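Local coordinates for spore coat polysaccharide biosynthesis protein SpsE (Bacillus subtilis, PDB 1VLI), which probably works as an N-acylneuraminate-9-phosphate synthase-like enzyme in the pathway that builds the spore coat polysaccharide, at residues G41-D44 with Q45-L49; A100-I103 with L104-D108; K139-S142 with Y143-N146. All coordinates share one frame; numbering follows the deposited sequence.

Contact 1: residues G41-D44 with Q45-L49; sequences GKLD and QAFAL
Leu43 and Phe47, one turn apart at the start of helix 43-56, meet in a CH-pi contact on the first helix of a TIM barrel, part of the beta-alpha-beta unit made by strand 30-36, helix 43-56 and strand 60-63. The methyl CD1 of Leu43 stands over the ring face, 4.1 Å from the Phe47 centroid and 24° off the normal. Its nearest ring atom is Phe47 CZ, 3.7 Å from Leu43 CD1. With CG anti to the backbone N (chi1 173°), the leucine branch swings back to the aromatic ring. Leu43 O also lies over a ring face, offset toward the rim, while it accepts the N-H of Phe47.

Lys42 O, at the N-cap, accepts Ala46 N at 3.0 Å, in the carbonyl plane, and a weaker bond from Gln45 N. Gln45 OE1 comes within 3.5 Å of Lys42 CE, while NE2 of the same amide is held by Asn38 O, tying the helix start to the preceding loop. Gly41 suits the approach to the helix because its phi is positive. Farther out, the ring of Tyr109 meets that of Phe47, the planes about 60° apart. Ala46, with only a methyl, lets Leu106 of helix 103-112 come close, and Leu106 also touches Phe47. The bond series runs on one residue further with Ala48 N to Asp44 O, 3.0 Å.

Contact 2: residues A100-I103 with L104-D108; sequences AEWI and LPLLD
The indole of Trp102 is approached obliquely by Leu106 CD1; that methyl is 4.5 Å from Trp102 CB. His39 meets the indole edge-to-face, and Leu43 of helix 43-56 also packs on it, so a large flat side chain suits this buried junction. The puckered ring of Pro105 lies against the carbonyl oxygens of the preceding turn: Pro105 CD is 3.2 Å from Trp102 O, and Pro105 CG is 3.5 Å from Glu101 O. Having no N-H to give, proline is well placed in a first helical turn, where such a donor is not needed.

Trp102 O instead takes Leu106 N at 2.8 Å in a nearly straight bond (167° at the hydrogen). One residue on, Leu107 N bonds Ile103 O at 3.0 Å, just as straight at the hydrogen but tilted from the carbonyl plane. Ile103 CG2, anti to the backbone N, reaches along the helix to Leu107 CD2 at 4.3 Å. Leu106 packs on Ile50 of helix 43-56 and on Met98, whereas Leu107 touches Thr133. Apolar residues on different sides of the turn thus serve different neighbours, as expected at the N-terminal end of the second outer helix, 103-112, of a TIM barrel.

Contact 3: residues K139-S142 with Y143-N146; sequences KIAS and YEIN
The carboxylate of Glu144, brought back beside Ala141, is gripped at both oxygens. OE2 forms salt bridges with Arg316 and Arg339, while Glu144 OE1 accepts a hydrogen bond from a water 2.9 Å away. That water in turn accepts one from Ala141 N at 3.0 Å, so it bridges the chain just past the strand to the acid that follows. A bend at chi2 (67°) folds the glutamate so that Glu144 OE1 lies 3.5 Å from Ala141 CB. Two arginines and a water probably stabilise the charge of this buried group, and a glutamate has the length to reach them.

Nearer the backbone, Ile140 CG2 lies 3.7 Å from Glu144 CB, the two side chains meeting at a slant. Two bonds spanning three residues close the turn: Ile145 N to Ser142 O at 2.9 Å, and Glu144 N to Ala141 O at 3.2 Å. In both, the donor stands well out of the carbonyl plane, by nearly 60°, a geometry in keeping with the tight 3-10 winding at Ser142 and Tyr143. Ser142 OG bonds Ala166 N, and the small Ser142 side chain is about 8 Å from the zinc ion held by His226 and His248. Ile145 packs its aliphatic branch on Phe163 and Tyr315, and Tyr143 touches Ala195 and Arg339.

Strand 138-140 pairs with strand 161-164, and Lys139 bonds by its backbone to Val121, just beyond strand 116-118. Lys139 NZ bonds Ile140 O at 2.8 Å, from above the carbonyl plane, and Ser164 OG. The turn follows the C-terminal end of the fourth strand of the TIM barrel, the end at which active sites of this fold lie.

Overall arrangement
The three contacts follow one another along the chain, and all belong to the TIM barrel. Contacts 1 and 2 have centres 11 Å apart: contact 1 opens helix 43-56, and contact 2 lies at the start of helix 103-112 and the turn leading into it. They touch directly, Trp102 CZ2 coming within 3.3 Å of Leu43 N, and join the beginnings of the first two helices at the barrel's outside. Contact 3 lies deep in the chain, its centre 27 Å from that of contact 1 and 25 Å from that of contact 2. Thus two contacts build the outer helical layer, and the third forms the turn at the C-terminal end of strand 138-140, near the zinc site and facing the SAF domain.

Contact 1: residues G41-D44 with Q45-L49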
# COMPACT_ATOMS: atom_id res chain seq x y z
N GLY A 41 8.83 -16.35 10.54
CA GLY A 41 7.91 -17.32 11.15
C GLY A 41 8.15 -17.62 12.62
O GLY A 41 7.66 -18.62 13.15
N LYS A 42 8.89 -16.77 13.30
CA LYS A 42 9.17 -16.94 14.72
C LYS A 42 8.52 -15.79 15.48
O LYS A 42 8.90 -14.61 15.30
CB LYS A 42 10.67 -16.96 14.95
CG LYS A 42 11.39 -18.04 14.16
CD LYS A 42 12.68 -18.47 14.85
CE LYS A 42 13.91 -17.78 14.28
NZ LYS A 42 14.07 -18.13 12.84
N LEU A 43 7.54 -16.14 16.33
CA LEU A 43 6.76 -15.16 17.09
C LEU A 43 7.60 -14.28 18.00
O LEU A 43 7.33 -13.09 18.14
CB LEU A 43 5.66 -15.85 17.92
CG LEU A 43 4.87 -14.96 18.90
CD1 LEU A 43 4.13 -13.82 18.19
CD2 LEU A 43 3.92 -15.75 19.78
N ASP A 44 8.62 -14.85 18.62
CA ASP A 44 9.51 -14.06 19.48
C ASP A 44 10.31 -13.03 18.67
O ASP A 44 10.62 -11.95 19.18
CB ASP A 44 10.43 -14.96 20.32
CG ASP A 44 11.07 -16.06 19.48
OD1 ASP A 44 10.34 -17.00 19.04
OD2 ASP A 44 12.30 -16.08 19.20
N GLN A 45 10.61 -13.38 17.41
CA GLN A 45 11.30 -12.47 16.49
C GLN A 45 10.36 -11.37 16.05
O GLN A 45 10.80 -10.24 15.80
CB GLN A 45 11.87 -13.22 15.28
CG GLN A 45 12.99 -12.45 14.53
CD GLN A 45 13.71 -13.31 13.49
OE1 GLN A 45 14.27 -14.35 13.82
NE2 GLN A 45 13.68 -12.88 12.25
N ALA A 46 9.07 -11.69 15.94
CA ALA A 46 8.04 -10.66 15.70
C ALA A 46 7.99 -9.65 16.87
O ALA A 46 7.98 -8.43 16.62
CB ALA A 46 6.69 -11.27 15.44
N PHE A 47 8.00 -10.13 18.11
CA PHE A 47 8.07 -9.27 19.31
C PHE A 47 9.33 -8.43 19.32
O PHE A 47 9.30 -7.26 19.76
CB PHE A 47 8.00 -10.05 20.64
CG PHE A 47 6.67 -10.73 20.91
CD1 PHE A 47 5.46 -10.12 20.56
CD2 PHE A 47 6.62 -11.97 21.54
CE1 PHE A 47 4.25 -10.74 20.81
CE2 PHE A 47 5.39 -12.60 21.80
CZ PHE A 47 4.20 -11.98 21.44
N ALA A 48 10.44 -9.00 18.85
CA ALA A 48 11.71 -8.26 18.82
C ALA A 48 11.68 -7.12 17.77
O ALA A 48 12.25 -6.04 17.99
CB ALA A 48 12.88 -9.20 18.57
N LEU A 49 10.99 -7.34 16.65
CA LEU A 49 10.84 -6.29 15.63
C LEU A 49 10.03 -5.13 16.20
O LEU A 49 10.48 -4.00 16.18
CB LEU A 49 10.23 -6.85 14.36
CG LEU A 49 11.20 -7.66 13.49
CD1 LEU A 49 10.43 -8.67 12.66
CD2 LEU A 49 12.06 -6.74 12.60

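Contact 2: residues A100-I103 with L104-D108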
# COMPACT_ATOMS: atom_id res chain seq x y z
N ALA A 100 -2.73 -17.34 12.78
CA ALA A 100 -3.83 -16.61 13.39
C ALA A 100 -3.71 -16.45 14.91
O ALA A 100 -4.20 -15.46 15.47
CB ALA A 100 -5.14 -17.28 13.02
N GLU A 101 -3.03 -17.39 15.58
CA GLU A 101 -2.89 -17.29 17.03
C GLU A 101 -1.88 -16.25 17.47
O GLU A 101 -1.76 -15.97 18.68
CB GLU A 101 -2.62 -18.64 17.71
CG GLU A 101 -1.32 -19.35 17.33
CD GLU A 101 -1.44 -20.30 16.13
OE1 GLU A 101 -2.48 -20.30 15.39
OE2 GLU A 101 -0.46 -21.06 15.92
N TRP A 102 -1.16 -15.67 16.51
CA TRP A 102 -0.20 -14.59 16.79
C TRP A 102 -0.88 -13.25 17.02
O TRP A 102 -0.39 -12.45 17.80
CB TRP A 102 0.77 -14.41 15.63
CG TRP A 102 1.88 -15.39 15.52
CD1 TRP A 102 1.96 -16.64 16.09
CD2 TRP A 102 3.07 -15.23 14.74
NE1 TRP A 102 3.14 -17.25 15.73
CE2 TRP A 102 3.84 -16.40 14.89
CE3 TRP A 102 3.56 -14.22 13.91
CZ2 TRP A 102 5.07 -16.58 14.25
CZ3 TRP A 102 4.78 -14.39 13.28
CH2 TRP A 102 5.52 -15.56 13.46
N ILE A 103 -2.00 -13.03 16.35
CA ILE A 103 -2.56 -11.70 16.10
C ILE A 103 -2.97 -10.91 17.35
O ILE A 103 -2.53 -9.76 17.52
CB ILE A 103 -3.69 -11.78 15.04
CG1 ILE A 103 -3.17 -12.43 13.74
CG2 ILE A 103 -4.29 -10.41 14.76
CD1 ILE A 103 -2.03 -11.66 12.99
N LEU A 104 -3.81 -11.48 18.21
CA LEU A 104 -4.17 -10.80 19.48
C LEU A 104 -2.94 -10.46 20.34
O LEU A 104 -2.77 -9.30 20.73
CB LEU A 104 -5.26 -11.55 20.26
CG LEU A 104 -6.58 -11.70 19.47
CD1 LEU A 104 -7.72 -12.25 20.31
CD2 LEU A 104 -7.02 -10.39 18.79
N PRO A 105 -2.06 -11.45 20.60
CA PRO A 105 -0.76 -11.18 21.25
C PRO A 105 0.05 -10.06 20.58
O PRO A 105 0.52 -9.17 21.29
CB PRO A 105 -0.03 -12.52 21.15
CG PRO A 105 -1.13 -13.52 21.13
CD PRO A 105 -2.24 -12.90 20.35
N LEU A 106 0.25 -10.09 19.26
CA LEU A 106 1.00 -8.98 18.64
C LEU A 106 0.34 -7.64 18.95
O LEU A 106 1.02 -6.70 19.38
CB LEU A 106 1.15 -9.14 17.14
CG LEU A 106 2.20 -10.12 16.61
CD1 LEU A 106 2.09 -10.17 15.11
CD2 LEU A 106 3.63 -9.74 17.03
N LEU A 107 -0.98 -7.57 18.76
CA LEU A 107 -1.75 -6.34 18.97
C LEU A 107 -1.62 -5.87 20.41
O LEU A 107 -1.33 -4.70 20.67
CB LEU A 107 -3.21 -6.54 18.54
CG LEU A 107 -3.53 -6.15 17.08
CD1 LEU A 107 -2.46 -6.57 16.05
CD2 LEU A 107 -4.91 -6.65 16.67
N ASP A 108 -1.80 -6.79 21.35
CA ASP A 108 -1.50 -6.50 22.73
C ASP A 108 -0.09 -5.96 22.95
O ASP A 108 0.10 -5.00 23.69
CB ASP A 108 -1.68 -7.76 23.55
CG ASP A 108 -2.90 -7.70 24.43
OD1 ASP A 108 -3.00 -6.72 25.21
OD2 ASP A 108 -3.78 -8.60 24.42

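Contact 3: residues K139-S142 with Y143-N146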
# COMPACT_ATOMS: atom_id res chain seq x y z
N LYS A 139 -4.07 0.27 4.86
CA LYS A 139 -2.98 0.53 3.98
C LYS A 139 -3.30 -0.22 2.67
O LYS A 139 -3.76 -1.33 2.70
CB LYS A 139 -1.64 0.14 4.62
CG LYS A 139 -0.42 0.25 3.66
CD LYS A 139 0.17 1.66 3.59
CE LYS A 139 1.23 1.80 2.49
NZ LYS A 139 0.63 1.86 1.11
N ILE A 140 -3.12 0.43 1.53
CA ILE A 140 -3.38 -0.18 0.23
C ILE A 140 -2.06 -0.10 -0.55
O ILE A 140 -1.43 0.93 -0.56
CB ILE A 140 -4.47 0.62 -0.51
CG1 ILE A 140 -5.75 0.79 0.34
CG2 ILE A 140 -4.71 0.04 -1.93
CD1 ILE A 140 -6.59 -0.43 0.48
N ALA A 141 -1.64 -1.21 -1.16
CA ALA A 141 -0.42 -1.27 -1.94
C ALA A 141 -0.62 -0.57 -3.30
O ALA A 141 -1.77 -0.37 -3.76
CB ALA A 141 -0.03 -2.77 -2.20
N SER A 142 0.50 -0.29 -3.96
CA SER A 142 0.50 0.41 -5.25
C SER A 142 -0.33 -0.30 -6.31
O SER A 142 -1.07 0.36 -7.05
CB SER A 142 1.94 0.60 -5.77
OG SER A 142 2.69 1.42 -4.89
N TYR A 143 -0.23 -1.63 -6.39
CA TYR A 143 -0.88 -2.37 -7.49
C TYR A 143 -2.40 -2.47 -7.35
O TYR A 143 -3.09 -2.77 -8.33
CB TYR A 143 -0.24 -3.75 -7.71
CG TYR A 143 1.23 -3.67 -8.02
CD1 TYR A 143 1.73 -2.66 -8.87
CD2 TYR A 143 2.14 -4.58 -7.47
CE1 TYR A 143 3.10 -2.56 -9.17
CE2 TYR A 143 3.52 -4.49 -7.76
CZ TYR A 143 3.98 -3.47 -8.62
OH TYR A 143 5.32 -3.37 -8.92
N GLU A 144 -2.90 -2.19 -6.16
CA GLU A 144 -4.33 -2.02 -5.93
C GLU A 144 -4.80 -0.58 -6.03
O GLU A 144 -5.92 -0.26 -5.61
CB GLU A 144 -4.71 -2.57 -4.55
CG GLU A 144 -4.84 -4.09 -4.49
CD GLU A 144 -3.52 -4.81 -4.68
OE1 GLU A 144 -2.57 -4.46 -3.96
OE2 GLU A 144 -3.44 -5.72 -5.54
N ILE A 145 -3.98 0.32 -6.57
CA ILE A 145 -4.44 1.71 -6.72
C ILE A 145 -5.71 1.83 -7.57
O ILE A 145 -6.46 2.80 -7.44
CB ILE A 145 -3.33 2.62 -7.27
CG1 ILE A 145 -3.71 4.07 -7.03
CG2 ILE A 145 -3.03 2.36 -8.80
CD1 ILE A 145 -2.51 5.02 -7.23
N ASN A 146 -5.98 0.84 -8.41
CA ASN A 146 -7.12 0.89 -9.32
C ASN A 146 -8.15 -0.16 -8.97
O ASN A 146 -9.05 -0.43 -9.77
CB ASN A 146 -6.65 0.76 -10.80
CG ASN A 146 -6.19 -0.65 -11.14
OD1 ASN A 146 -5.83 -1.43 -10.24
ND2 ASN A 146 -6.20 -1.00 -12.44
O HOH W 1 -3.12 -3.83 -1.15